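Side-chain contact in succinate-semialdehyde dehydrogenase (Streptococcus pyogenes MGAS1882, PDB 4OGD), which probably oxidises succinate semialdehyde to succinate as a member of the aldehyde dehydrogenase family, and binds NADP+ as its cofactor: residues V153-S158 / I186-V191. Numbering follows the deposited sequence.
Sequences VLKHAS and ISYDQV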
# COMPACT_ATOMS: atom_id res chain seq x y z
N VAL A 153 12.39 4.11 -12.97
CA VAL A 153 12.44 3.55 -14.32
C VAL A 153 11.00 3.46 -14.80
O VAL A 153 10.08 3.16 -14.02
CB VAL A 153 13.17 2.18 -14.38
CG1 VAL A 153 14.64 2.36 -14.00
CG2 VAL A 153 12.51 1.16 -13.45
N LEU A 154 10.81 3.77 -16.08
CA LEU A 154 9.47 3.97 -16.65
C LEU A 154 9.16 2.99 -17.76
O LEU A 154 9.90 2.89 -18.75
CB LEU A 154 9.37 5.39 -17.21
CG LEU A 154 8.14 5.68 -18.08
CD1 LEU A 154 6.88 5.65 -17.23
CD2 LEU A 154 8.29 7.04 -18.77
N LYS A 155 8.07 2.25 -17.60
CA LYS A 155 7.52 1.48 -18.71
C LYS A 155 6.24 2.17 -19.15
O LYS A 155 5.25 2.18 -18.41
CB LYS A 155 7.27 0.04 -18.27
CG LYS A 155 7.17 -0.94 -19.43
CD LYS A 155 5.74 -1.14 -19.85
CE LYS A 155 5.66 -1.93 -21.16
NZ LYS A 155 4.90 -1.14 -22.18
N HIS A 156 6.27 2.77 -20.33
CA HIS A 156 5.13 3.51 -20.85
C HIS A 156 4.35 2.68 -21.86
O HIS A 156 4.78 1.60 -22.25
CB HIS A 156 5.61 4.83 -21.49
CG HIS A 156 4.70 5.99 -21.23
ND1 HIS A 156 3.33 5.88 -21.25
CD2 HIS A 156 4.97 7.28 -20.92
CE1 HIS A 156 2.79 7.06 -20.97
NE2 HIS A 156 3.77 7.93 -20.77
N ALA A 157 3.19 3.19 -22.28
CA ALA A 157 2.35 2.53 -23.27
C ALA A 157 3.08 2.36 -24.59
O ALA A 157 3.88 3.21 -24.98
CB ALA A 157 1.07 3.32 -23.49
N SER A 158 2.79 1.26 -25.28
CA SER A 158 3.44 0.97 -26.55
C SER A 158 3.17 2.03 -27.60
O SER A 158 3.97 2.24 -28.52
CB SER A 158 2.98 -0.40 -27.08
OG SER A 158 1.61 -0.39 -27.39
N ILE A 186 10.78 -1.89 -23.16
CA ILE A 186 10.96 -3.31 -22.83
C ILE A 186 9.69 -4.16 -23.00
O ILE A 186 8.57 -3.64 -23.10
CB ILE A 186 11.49 -3.49 -21.39
CG1 ILE A 186 10.58 -2.78 -20.39
CG2 ILE A 186 12.94 -2.99 -21.29
CD1 ILE A 186 10.90 -3.11 -18.94
N SER A 187 9.89 -5.47 -23.03
CA SER A 187 8.80 -6.43 -23.18
C SER A 187 8.18 -6.70 -21.83
O SER A 187 8.75 -6.35 -20.80
CB SER A 187 9.35 -7.74 -23.72
OG SER A 187 10.19 -8.34 -22.75
N TYR A 188 7.02 -7.34 -21.83
CA TYR A 188 6.35 -7.71 -20.58
C TYR A 188 7.22 -8.66 -19.75
O TYR A 188 7.21 -8.61 -18.52
CB TYR A 188 5.00 -8.38 -20.86
CG TYR A 188 3.96 -7.46 -21.45
CD1 TYR A 188 4.03 -6.08 -21.28
CD2 TYR A 188 2.90 -7.98 -22.19
CE1 TYR A 188 3.06 -5.24 -21.83
CE2 TYR A 188 1.93 -7.16 -22.74
CZ TYR A 188 2.02 -5.79 -22.56
OH TYR A 188 1.06 -4.97 -23.11
N ASP A 189 7.97 -9.52 -20.43
CA ASP A 189 8.84 -10.45 -19.72
C ASP A 189 9.97 -9.69 -19.02
O ASP A 189 10.36 -10.05 -17.91
CB ASP A 189 9.40 -11.51 -20.67
CG ASP A 189 8.32 -12.44 -21.18
OD1 ASP A 189 7.41 -12.79 -20.40
OD2 ASP A 189 8.39 -12.83 -22.37
N GLN A 190 10.47 -8.65 -19.67
CA GLN A 190 11.48 -7.81 -19.05
C GLN A 190 10.90 -7.03 -17.87
O GLN A 190 11.58 -6.81 -16.88
CB GLN A 190 12.11 -6.86 -20.08
CG GLN A 190 13.10 -7.57 -21.01
CD GLN A 190 13.58 -6.68 -22.14
OE1 GLN A 190 12.78 -6.05 -22.84
NE2 GLN A 190 14.90 -6.62 -22.33
N VAL A 191 9.63 -6.64 -17.99
CA VAL A 191 8.96 -5.96 -16.88
C VAL A 191 8.94 -6.87 -15.66
O VAL A 191 9.21 -6.43 -14.54
CB VAL A 191 7.52 -5.53 -17.24
CG1 VAL A 191 6.79 -5.03 -16.00
CG2 VAL A 191 7.53 -4.45 -18.31
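The methylene chain of K155 lies over V191 and I186. Its CG is 3.7 Å from V191 CG2, the methyl that stands beside the backbone N of V191. The two side chains cross at about a right angle. K155 CD also comes near this methyl. I186 meets the lysine obliquely, with its CG1 at 4.0 Å from K155 CG. The I186 CB points past the strand, but chi1 of 55° sets CG1 between the backbone N and the carbonyl carbon and brings it nearer to the lysine. Further out, K155 CE sits at the edge of the Y188 ring, near the ring plane, and 3.9 Å from I186 O. These are van der Waals contacts between the strand and the loop and first turn of the helix.

K155 lies on strand 152-155, in the parallel part of a Rossmann-type sheet. The adjacent strand, 181-183, outermost in the sheet within this chain, leads through I186 and S187 into helix 188-196, so the contact packs that helix against the sheet. S187 is the N-cap of the helix and forms a capping box with Q190. Q190 N donates to S187 OG at 3.1 Å, and S187 N donates to Q190 OE1 at 3.0 Å. The second bond lies in the carbonyl plane, on a lone pair of OE1. Q190 NE2 is also held, by D22 and the M20 carbonyl.

The lysine chain bends at chi2 (-94°) and again at chi4, and its amine turns back to its own segment. K155 NZ donates to H156 O at 2.7 Å, tilted 27° from the carbonyl plane. Y3 OH bonds I186 O and makes a weak bond with K155 NZ. The H156 ring is fixed at both nitrogens: H156 ND1 accepts from A157 N at 2.9 Å, and NE2 bonds P134 O.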